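Local coordinates for extracellular solute-binding protein family 1 (Alicyclobacillus acidocaldarius subsp. acidocaldarius, PDB 4OVJ) that probably binds a solute outside the cell and delivers it to an ABC-type importer in the membrane, as other family 1 solute-binding proteins do, at residues E183-F188 / Q375-I380; A222-R225 / V229-P232; G332-V335 / V339-Q342. One frame throughout, in Å; residues are numbered along the deposited sequence.

Interaction 1: E183-F188 / Q375-I380; sequences ESWQTF and QHDKEI. With SO4 (sulfate ion), chain B.
With CG of Trp185 anti to the backbone N (chi1 -176°) and Asp377 CG in the same relation to its own N, indole and carboxylate come together from the first turns of two helices, 185-194 and 377-392. Trp185 NE1 gives its hydrogen to Asp377 OD1 at 3.1 Å; OD1 lies close to the ring plane, and NE1 meets it on the syn side, 29° out of the carboxylate plane. OD1 also bonds Tyr200 OH, and two waters join both carboxylate oxygens to Gln186 NE2: water 1 lies 2.9 Å from OD1 and water 2 2.8 Å from OD2. Ile380 CG2 approaches the six-membered ring obliquely, off-centre, 3.6 Å from CZ2, a CH-pi contact; Phe384 and Phe405 meet this ring. A leucine in place of Trp185 would probably cost Asp377 OD1 the indole N-H, leaving it to Tyr200 and water, and deprive Ile380 CG2 of its CH-pi partner. At the start of helix 185-194 a sulfate, probably from the crystallisation liquor, lies near Ser184 OG and is hydrogen-bonded by Tyr139 OH and Trp260 NE1. Thr187 N bonds Ser184 OG at 3.1 Å while Ser184 N bonds Thr187 OG1, the reciprocal pair of a capping box.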
ATOM      1  N   GLU A 183      14.258  -2.967   8.143  1.00  9.49           N
ATOM      2  CA  GLU A 183      13.490  -2.852   9.367  1.00  9.24           C
ATOM      3  C   GLU A 183      12.794  -1.500   9.444  1.00  9.61           C
ATOM      4  O   GLU A 183      13.421  -0.446   9.369  1.00 11.55           O
ATOM      5  CB  GLU A 183      14.367  -3.038  10.586  1.00  9.39           C
ATOM      6  CG  GLU A 183      14.864  -4.467  10.759  1.00  9.79           C
ATOM      7  CD  GLU A 183      15.926  -4.562  11.836  1.00 10.29           C
ATOM      8  OE1 GLU A 183      17.120  -4.361  11.513  1.00  9.71           O
ATOM      9  OE2 GLU A 183      15.565  -4.835  13.004  1.00 11.35           O
ATOM     10  N   SER A 184      11.495  -1.569   9.637  1.00  9.66           N
ATOM     11  CA  SER A 184      10.647  -0.403   9.783  1.00  9.71           C
ATOM     12  C   SER A 184       9.398  -0.870  10.487  1.00  8.99           C
ATOM     13  O   SER A 184       9.110  -2.076  10.552  1.00  8.48           O
ATOM     14  CB  SER A 184      10.274   0.183   8.420  1.00 11.23           C
ATOM     15  OG  SER A 184       9.396  -0.680   7.699  1.00 12.56           O
ATOM     16  N   TRP A 185       8.637   0.084  10.983  1.00  8.85           N
ATOM     17  CA  TRP A 185       7.385  -0.227  11.663  1.00  8.58           C
ATOM     18  C   TRP A 185       6.458  -1.033  10.763  1.00  8.90           C
ATOM     19  O   TRP A 185       5.855  -2.018  11.210  1.00  8.61           O
ATOM     20  CB  TRP A 185       6.752   1.081  12.076  1.00  9.58           C
ATOM     21  CG  TRP A 185       5.492   1.070  12.876  1.00  9.65           C
ATOM     22  CD1 TRP A 185       4.388   1.810  12.612  1.00 11.23           C
ATOM     23  CD2 TRP A 185       5.230   0.393  14.115  1.00 10.24           C
ATOM     24  NE1 TRP A 185       3.447   1.622  13.577  1.00 13.49           N
ATOM     25  CE2 TRP A 185       3.932   0.762  14.520  1.00 12.18           C
ATOM     26  CE3 TRP A 185       5.950  -0.500  14.906  1.00 10.79           C
ATOM     27  CZ2 TRP A 185       3.330   0.260  15.688  1.00 12.40           C
ATOM     28  CZ3 TRP A 185       5.371  -0.980  16.072  1.00 11.97           C
ATOM     29  CH2 TRP A 185       4.072  -0.597  16.452  1.00 11.85           C
ATOM     30  N   GLN A 186       6.360  -0.662   9.487  1.00  9.00           N
ATOM     31  CA  GLN A 186       5.444  -1.385   8.621  1.00  9.46           C
ATOM     32  C   GLN A 186       5.986  -2.752   8.175  1.00  9.20           C
ATOM     33  O   GLN A 186       5.202  -3.691   8.010  1.00  9.02           O
ATOM     34  CB  GLN A 186       4.976  -0.511   7.452  1.00 11.07           C
ATOM     35  CG  GLN A 186       4.160   0.720   7.881  1.00 12.99           C
ATOM     36  CD  GLN A 186       2.899   0.387   8.670  1.00 14.27           C
ATOM     37  OE1 GLN A 186       2.309  -0.680   8.508  1.00 15.50           O
ATOM     38  NE2 GLN A 186       2.478   1.306   9.533  1.00 17.45           N
ATOM     39  N   THR A 187       7.298  -2.932   8.010  1.00  8.30           N
ATOM     40  CA  THR A 187       7.757  -4.309   7.750  1.00  8.78           C
ATOM     41  C   THR A 187       7.619  -5.171   9.003  1.00  8.11           C
ATOM     42  O   THR A 187       7.374  -6.371   8.905  1.00  7.96           O
ATOM     43  CB  THR A 187       9.181  -4.448   7.189  1.00  9.15           C
ATOM     44  OG1 THR A 187      10.150  -4.010   8.145  1.00  9.76           O
ATOM     45  CG2 THR A 187       9.331  -3.701   5.882  1.00 10.48           C
ATOM     46  N   PHE A 188       7.783  -4.572  10.181  1.00  6.97           N
ATOM     47  CA  PHE A 188       7.457  -5.293  11.390  1.00  6.67           C
ATOM     48  C   PHE A 188       5.961  -5.682  11.420  1.00  6.62           C
ATOM     49  O   PHE A 188       5.605  -6.775  11.859  1.00  7.01           O
ATOM     50  CB  PHE A 188       7.836  -4.538  12.667  1.00  6.57           C
ATOM     51  CG  PHE A 188       7.441  -5.288  13.894  1.00  6.90           C
ATOM     52  CD1 PHE A 188       7.963  -6.547  14.136  1.00  7.05           C
ATOM     53  CD2 PHE A 188       6.482  -4.788  14.755  1.00  7.73           C
ATOM     54  CE1 PHE A 188       7.542  -7.296  15.213  1.00  8.09           C
ATOM     55  CE2 PHE A 188       6.071  -5.528  15.848  1.00  8.15           C
ATOM     56  CZ  PHE A 188       6.599  -6.783  16.080  1.00  8.12           C
ATOM     57  N   GLN A 375      -4.481   7.516  16.445  0.50 23.52           N
ATOM     58  CA  GLN A 375      -3.957   8.848  16.127  0.50 27.02           C
ATOM     59  C   GLN A 375      -2.451   9.000  16.350  0.50 25.31           C
ATOM     60  O   GLN A 375      -1.790   9.766  15.646  0.50 28.02           O
ATOM     61  CB  GLN A 375      -4.702   9.907  16.950  0.50 29.68           C
ATOM     62  CG  GLN A 375      -4.441   9.835  18.447  0.50 32.77           C
ATOM     63  CD  GLN A 375      -5.149  10.931  19.220  0.50 36.11           C
ATOM     64  OE1 GLN A 375      -5.621  11.909  18.646  0.50 34.49           O
ATOM     65  NE2 GLN A 375      -5.226  10.770  20.533  0.50 39.80           N
ATOM     66  N   HIS A 376      -1.917   8.261  17.318  1.00 23.41           N
ATOM     67  CA  HIS A 376      -0.494   8.348  17.682  1.00 23.62           C
ATOM     68  C   HIS A 376       0.442   7.538  16.764  1.00 20.47           C
ATOM     69  O   HIS A 376       1.637   7.450  17.039  1.00 18.71           O
ATOM     70  CB  HIS A 376      -0.294   7.892  19.136  1.00 27.63           C
ATOM     71  CG  HIS A 376      -0.952   8.779  20.152  1.00 35.51           C
ATOM     72  ND1 HIS A 376      -0.707  10.134  20.228  1.00 41.25           N
ATOM     73  CD2 HIS A 376      -1.832   8.500  21.143  1.00 39.09           C
ATOM     74  CE1 HIS A 376      -1.417  10.653  21.215  1.00 46.42           C
ATOM     75  NE2 HIS A 376      -2.107   9.681  21.788  1.00 45.46           N
ATOM     76  N   ASP A 377      -0.078   6.952  15.686  1.00 18.93           N
ATOM     77  CA  ASP A 377       0.729   6.079  14.817  1.00 18.48           C
ATOM     78  C   ASP A 377       2.003   6.715  14.275  1.00 19.29           C
ATOM     79  O   ASP A 377       3.045   6.063  14.239  1.00 16.95           O
ATOM     80  CB  ASP A 377      -0.104   5.552  13.643  1.00 18.69           C
ATOM     81  CG  ASP A 377       0.672   4.582  12.760  1.00 17.38           C
ATOM     82  OD1 ASP A 377       0.990   3.463  13.208  1.00 15.33           O
ATOM     83  OD2 ASP A 377       0.991   4.955  11.616  1.00 20.27           O
ATOM     84  N   LYS A 378       1.920   7.975  13.842  1.00 22.46           N
ATOM     85  CA  LYS A 378       3.080   8.660  13.286  1.00 22.54           C
ATOM     86  C   LYS A 378       4.221   8.745  14.312  1.00 21.58           C
ATOM     87  O   LYS A 378       5.370   8.434  13.991  1.00 21.75           O
ATOM     88  CB  LYS A 378       2.690  10.047  12.765  1.00 26.23           C
ATOM     89  CG  LYS A 378       3.783  10.721  11.951  1.00 34.57           C
ATOM     90  CD  LYS A 378       3.222  11.812  11.045  1.00 42.28           C
ATOM     91  CE  LYS A 378       4.311  12.457  10.200  1.00 47.35           C
ATOM     92  NZ  LYS A 378       5.202  13.335  11.010  1.00 48.86           N
ATOM     93  N   GLU A 379       3.895   9.131  15.543  1.00 19.14           N
ATOM     94  CA  GLU A 379       4.882   9.214  16.623  1.00 20.28           C
ATOM     95  C   GLU A 379       5.444   7.840  16.968  1.00 17.88           C
ATOM     96  O   GLU A 379       6.653   7.681  17.121  1.00 18.41           O
ATOM     97  CB  GLU A 379       4.278   9.860  17.878  1.00 23.67           C
ATOM     98  CG  GLU A 379       5.275   9.964  19.028  1.00 26.89           C
ATOM     99  CD  GLU A 379       4.815  10.840  20.183  1.00 33.72           C
ATOM    100  OE1 GLU A 379       3.680  11.368  20.147  1.00 35.07           O
ATOM    101  OE2 GLU A 379       5.607  11.000  21.142  1.00 39.50           O
ATOM    102  N   ILE A 380       4.559   6.856  17.089  1.00 17.33           N
ATOM    103  CA  ILE A 380       4.955   5.478  17.413  1.00 14.88           C
ATOM    104  C   ILE A 380       5.878   4.907  16.334  1.00 13.98           C
ATOM    105  O   ILE A 380       6.883   4.279  16.638  1.00 14.92           O
ATOM    106  CB  ILE A 380       3.722   4.577  17.639  1.00 15.09           C
ATOM    107  CG1 ILE A 380       3.005   5.033  18.916  1.00 16.90           C
ATOM    108  CG2 ILE A 380       4.140   3.119  17.775  1.00 14.87           C
ATOM    109  CD1 ILE A 380       1.720   4.316  19.227  1.00 18.07           C
TER
HETATM  110  S   SO4 B 501       8.140   1.272   4.917  0.50 21.07           S
HETATM  111  O1  SO4 B 501       8.723   1.947   6.093  0.50 18.09           O
HETATM  112  O2  SO4 B 501       6.669   1.467   4.862  0.50 17.34           O
HETATM  113  O3  SO4 B 501       8.712   1.861   3.690  0.50 19.69           O
HETATM  114  O4  SO4 B 501       8.484  -0.163   4.982  0.50 16.14           O
HETATM  115  O   HOH W   1       0.074   1.679  11.095  1.00 16.53           O
HETATM  116  O   HOH W   2       3.071   4.036  10.035  1.00 22.40           O

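Interaction 2: A222-R225 / V229-P232; sequences ANLR and VVPP
Val230 spreads its two methyls over neighbouring side chains of helix 211-226, CG1 against Leu224 CB at 3.9 Å and CG2 against Arg225 CG at 3.6 Å. The chain has turned back on the helix it has just left, and the turn is closed by Val229 N bonding Leu224 O at 3.0 Å with an N-H...O angle of 155°. This bond from residue i+5 to the carbonyl of residue i is consistent with the six-to-one link of a Schellman motif, which ends many helices. The hydrophobic pair that often accompanies it is present as a loose contact, Leu224 CD2 and Val229 CG1 standing 4.3 Å apart. Leu224 and Val229 both continue onto Leu167, so the apolar side of the turn packs against helix 160-174.

Arg225 divides its work. Its aliphatic part lies against Val230 and the backbone of Pro231, CG coming within 3.7 Å of Pro231 O. A bend at chi3 (-61°) then turns the guanidinium back along the helix, one face of it lying above Ala222 CA, near the rim of the group. NH1 makes salt bridges with Asp181 and Glu183, two carboxylates that probably steady its charge. Val229 is also backbone-bonded to Ala178. Water 3 bridges the backbone on either side of the turn, donating to Arg225 O at 3.0 Å and to Val230 O at 2.7 Å.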
ATOM      1  N   ALA A 222      19.429  -8.744  13.104  1.00  8.81           N
ATOM      2  CA  ALA A 222      20.712  -8.654  13.805  1.00  9.69           C
ATOM      3  C   ALA A 222      21.670  -9.758  13.353  1.00 10.33           C
ATOM      4  O   ALA A 222      22.860  -9.505  13.173  1.00 10.62           O
ATOM      5  CB  ALA A 222      20.519  -8.691  15.304  1.00 10.13           C
ATOM      6  N   ASN A 223      21.144 -10.965  13.131  1.00  9.98           N
ATOM      7  CA  ASN A 223      21.986 -12.061  12.654  1.00 11.41           C
ATOM      8  C   ASN A 223      22.528 -11.771  11.251  1.00 11.96           C
ATOM      9  O   ASN A 223      23.703 -12.022  10.973  1.00 14.66           O
ATOM     10  CB  ASN A 223      21.258 -13.388  12.733  1.00 12.98           C
ATOM     11  CG  ASN A 223      21.139 -13.910  14.161  1.00 15.86           C
ATOM     12  OD1 ASN A 223      21.908 -13.542  15.054  1.00 20.69           O
ATOM     13  ND2 ASN A 223      20.180 -14.773  14.379  1.00 21.05           N
ATOM     14  N   LEU A 224      21.701 -11.195  10.390  1.00 11.23           N
ATOM     15  CA  LEU A 224      22.159 -10.830   9.049  1.00 11.25           C
ATOM     16  C   LEU A 224      23.227  -9.729   9.106  1.00 10.42           C
ATOM     17  O   LEU A 224      24.188  -9.759   8.346  1.00 11.46           O
ATOM     18  CB  LEU A 224      20.989 -10.391   8.173  1.00 12.02           C
ATOM     19  CG  LEU A 224      19.942 -11.454   7.848  1.00 12.64           C
ATOM     20  CD1 LEU A 224      18.759 -10.826   7.144  1.00 12.60           C
ATOM     21  CD2 LEU A 224      20.567 -12.551   7.005  1.00 13.66           C
ATOM     22  N   ARG A 225      23.066  -8.773  10.013  1.00  9.65           N
ATOM     23  CA  ARG A 225      24.084  -7.726  10.189  1.00 10.12           C
ATOM     24  C   ARG A 225      25.417  -8.320  10.648  1.00 11.51           C
ATOM     25  O   ARG A 225      26.469  -7.969  10.118  1.00 13.71           O
ATOM     26  CB  ARG A 225      23.642  -6.682  11.213  1.00 10.74           C
ATOM     27  CG  ARG A 225      22.659  -5.675  10.676  1.00 10.19           C
ATOM     28  CD  ARG A 225      22.552  -4.459  11.571  1.00 10.20           C
ATOM     29  NE  ARG A 225      22.102  -4.789  12.909  1.00 10.00           N
ATOM     30  CZ  ARG A 225      20.838  -5.006  13.269  1.00 10.38           C
ATOM     31  NH1 ARG A 225      19.850  -4.960  12.390  1.00  9.97           N
ATOM     32  NH2 ARG A 225      20.566  -5.286  14.534  1.00  9.56           N
ATOM     33  N   VAL A 229      25.785  -9.440   5.796  1.00 10.74           N
ATOM     34  CA  VAL A 229      24.930  -9.707   4.656  1.00 10.41           C
ATOM     35  C   VAL A 229      23.990  -8.526   4.342  1.00  9.98           C
ATOM     36  O   VAL A 229      23.554  -8.344   3.193  1.00  9.34           O
ATOM     37  CB  VAL A 229      24.148 -11.003   4.934  1.00 12.75           C
ATOM     38  CG1 VAL A 229      23.136 -11.252   3.870  1.00 14.32           C
ATOM     39  CG2 VAL A 229      25.129 -12.166   5.038  1.00 14.41           C
ATOM     40  N   VAL A 230      23.655  -7.748   5.367  1.00  9.24           N
ATOM     41  CA  VAL A 230      22.941  -6.471   5.196  1.00  8.17           C
ATOM     42  C   VAL A 230      23.830  -5.378   5.797  1.00  8.48           C
ATOM     43  O   VAL A 230      24.763  -5.680   6.540  1.00  9.03           O
ATOM     44  CB  VAL A 230      21.539  -6.490   5.859  1.00  8.50           C
ATOM     45  CG1 VAL A 230      20.713  -7.674   5.340  1.00  8.38           C
ATOM     46  CG2 VAL A 230      21.655  -6.533   7.369  1.00  9.53           C
ATOM     47  N   PRO A 231      23.564  -4.112   5.461  1.00  8.24           N
ATOM     48  CA  PRO A 231      24.496  -3.060   5.880  1.00  9.18           C
ATOM     49  C   PRO A 231      24.485  -2.844   7.380  1.00  9.47           C
ATOM     50  O   PRO A 231      23.512  -3.162   8.036  1.00  9.47           O
ATOM     51  CB  PRO A 231      23.981  -1.810   5.155  1.00  9.79           C
ATOM     52  CG  PRO A 231      23.055  -2.313   4.099  1.00  9.87           C
ATOM     53  CD  PRO A 231      22.464  -3.567   4.659  1.00  9.16           C
ATOM     54  N   PRO A 232      25.584  -2.298   7.930  1.00 11.29           N
ATOM     55  CA  PRO A 232      25.611  -1.930   9.354  1.00 11.22           C
ATOM     56  C   PRO A 232      24.716  -0.721   9.640  1.00 10.53           C
ATOM     57  O   PRO A 232      24.316  -0.004   8.713  1.00 10.14           O
ATOM     58  CB  PRO A 232      27.072  -1.588   9.588  1.00 12.92           C
ATOM     59  CG  PRO A 232      27.581  -1.152   8.262  1.00 12.76           C
ATOM     60  CD  PRO A 232      26.843  -1.966   7.237  1.00 11.63           C
TER
HETATM   61  O   HOH W   3      26.729  -5.552   8.436  1.00 16.59           O

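Interaction 3: G332-V335 / V339-Q342; sequences GIPV and VRTQ
Arg340 NH1 reaches two consecutive backbone carbonyls at once: Pro334 O at 2.9 Å, with an N-H...O angle of 158°, and Val335 O at 3.0 Å, a weak, more bent bond. Both oxygens lie at the edge of the guanidinium, near its plane, so the group is gripped edge-on. At Pro334 O the donor is tilted by 23° from the carbonyl plane. Water 4 accepts from Arg340 NH2 at 2.9 Å and donates weakly to Val335 O. The aliphatic part of the same side chain packs as well, Arg340 CG lying 4.0 Å from Pro334 CB. The same CB meets Val339 CG1 at 3.8 Å, the proline and valine side chains crossing at about a right angle.

These contacts close a strand-to-helix turn, in which the short, weakly bonded strand 333-334 gives way to helix 337-345, and Arg340, from the helix, reaches back to the carbonyls that precede it. A bend at chi3 (-57°) brings NH1 round to them. Ile333 is backbone-bonded to Leu136, where strand 333-334 runs antiparallel to the long strand 128-144 in the mixed sheet.

Further out, Asn360 OD1 accepts from Arg340 NE and so helps to set the turn of the guanidinium. Helix 350-365 also supplies Phe356, against Ile333 and Pro334, and Leu363, against Arg340.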
ATOM      1  N   GLY A 332      -1.327   4.513  -7.734  1.00 12.24           N
ATOM      2  CA  GLY A 332      -0.914   3.153  -7.453  1.00 11.61           C
ATOM      3  C   GLY A 332      -1.252   2.224  -8.605  1.00 10.32           C
ATOM      4  O   GLY A 332      -1.569   2.661  -9.713  1.00 10.54           O
ATOM      5  N   ILE A 333      -1.177   0.928  -8.333  0.50 10.01           N
ATOM      6  CA  ILE A 333      -1.492  -0.090  -9.322  0.50 10.76           C
ATOM      7  C   ILE A 333      -3.007  -0.167  -9.507  0.50 10.07           C
ATOM      8  O   ILE A 333      -3.743  -0.158  -8.525  0.50  9.58           O
ATOM      9  CB  ILE A 333      -0.962  -1.454  -8.868  0.50 12.60           C
ATOM     10  CG1 ILE A 333       0.554  -1.380  -8.742  0.50 14.87           C
ATOM     11  CG2 ILE A 333      -1.356  -2.540  -9.857  0.50 12.77           C
ATOM     12  CD1 ILE A 333       1.181  -0.737  -9.956  0.50 17.37           C
ATOM     13  N   PRO A 334      -3.484  -0.247 -10.760  1.00 10.50           N
ATOM     14  CA  PRO A 334      -4.923  -0.329 -10.969  1.00 11.37           C
ATOM     15  C   PRO A 334      -5.573  -1.480 -10.223  1.00 10.21           C
ATOM     16  O   PRO A 334      -5.037  -2.593 -10.177  1.00 10.26           O
ATOM     17  CB  PRO A 334      -5.052  -0.540 -12.473  1.00 12.81           C
ATOM     18  CG  PRO A 334      -3.845   0.123 -13.033  1.00 13.70           C
ATOM     19  CD  PRO A 334      -2.757  -0.125 -12.035  1.00 12.04           C
ATOM     20  N   VAL A 335      -6.722  -1.198  -9.626  1.00  9.58           N
ATOM     21  CA  VAL A 335      -7.400  -2.187  -8.814  1.00  9.55           C
ATOM     22  C   VAL A 335      -8.045  -3.316  -9.631  1.00  9.22           C
ATOM     23  O   VAL A 335      -8.175  -4.436  -9.154  1.00  9.34           O
ATOM     24  CB  VAL A 335      -8.440  -1.497  -7.903  1.00 10.48           C
ATOM     25  CG1 VAL A 335      -9.555  -0.868  -8.723  1.00 11.04           C
ATOM     26  CG2 VAL A 335      -8.979  -2.478  -6.884  1.00 11.22           C
ATOM     27  N   VAL A 339      -8.385  -4.064 -16.245  1.00 12.58           N
ATOM     28  CA  VAL A 339      -7.589  -2.889 -16.593  1.00 12.19           C
ATOM     29  C   VAL A 339      -6.112  -3.260 -16.599  1.00 12.26           C
ATOM     30  O   VAL A 339      -5.387  -2.910 -17.524  1.00 14.48           O
ATOM     31  CB  VAL A 339      -7.860  -1.709 -15.638  1.00 12.71           C
ATOM     32  CG1 VAL A 339      -6.848  -0.598 -15.831  1.00 14.30           C
ATOM     33  CG2 VAL A 339      -9.272  -1.199 -15.842  1.00 14.13           C
ATOM     34  N   ARG A 340      -5.663  -3.985 -15.580  1.00 11.44           N
ATOM     35  CA  ARG A 340      -4.264  -4.429 -15.556  1.00 13.48           C
ATOM     36  C   ARG A 340      -3.924  -5.249 -16.801  1.00 15.30           C
ATOM     37  O   ARG A 340      -2.879  -5.024 -17.433  1.00 15.28           O
ATOM     38  CB  ARG A 340      -3.943  -5.214 -14.296  1.00 13.35           C
ATOM     39  CG  ARG A 340      -3.911  -4.351 -13.035  1.00 12.44           C
ATOM     40  CD  ARG A 340      -3.228  -5.043 -11.865  1.00 12.84           C
ATOM     41  NE  ARG A 340      -3.856  -6.307 -11.534  1.00 11.32           N
ATOM     42  CZ  ARG A 340      -4.964  -6.445 -10.807  1.00 11.68           C
ATOM     43  NH1 ARG A 340      -5.590  -5.391 -10.279  1.00 12.58           N
ATOM     44  NH2 ARG A 340      -5.456  -7.646 -10.605  1.00 11.11           N
ATOM     45  N   THR A 341      -4.809  -6.180 -17.161  1.00 14.93           N
ATOM     46  CA  THR A 341      -4.582  -7.036 -18.346  1.00 18.03           C
ATOM     47  C   THR A 341      -4.437  -6.198 -19.617  1.00 18.14           C
ATOM     48  O   THR A 341      -3.505  -6.399 -20.415  1.00 22.63           O
ATOM     49  CB  THR A 341      -5.694  -8.098 -18.496  1.00 19.28           C
ATOM     50  OG1 THR A 341      -5.673  -8.970 -17.360  1.00 20.43           O
ATOM     51  CG2 THR A 341      -5.489  -8.951 -19.758  1.00 21.17           C
ATOM     52  N   GLN A 342      -5.345  -5.248 -19.797  1.00 17.70           N
ATOM     53  CA  GLN A 342      -5.343  -4.416 -20.991  1.00 22.99           C
ATOM     54  C   GLN A 342      -4.162  -3.439 -21.020  1.00 22.76           C
ATOM     55  O   GLN A 342      -3.604  -3.169 -22.087  1.00 26.00           O
ATOM     56  CB  GLN A 342      -6.695  -3.712 -21.143  1.00 24.58           C
ATOM     57  CG  GLN A 342      -7.814  -4.723 -21.369  1.00 30.44           C
ATOM     58  CD  GLN A 342      -9.192  -4.101 -21.497  1.00 38.61           C
ATOM     59  OE1 GLN A 342     -10.052  -4.283 -20.631  1.00 44.52           O
ATOM     60  NE2 GLN A 342      -9.414  -3.376 -22.586  1.00 45.94           N
TER
HETATM   61  O   HOH W   4      -7.902  -7.730  -9.038  1.00 12.36           O

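Interactions 2 and 3 are buried local turns, one ending a helix and the other leading from strand to helix, whereas interaction 1 is only partly buried and joins segments far apart in sequence. Interactions 1 and 2 meet directly through the Glu183-Arg225 salt bridge, and helix 377-392 serves both: its start supplies Asp377 and Ile380, and its far end packs on Arg225. Interaction 3 lies on the other side of the chain's centre from interaction 1. Chemistry follows place: indole, carboxylate and bridging waters in the first; in the second, far from the chain's centre, apolar packing round one backbone bond, with a salt-bridged arginine beside it; and an arginine holding backbone carbonyls in the third.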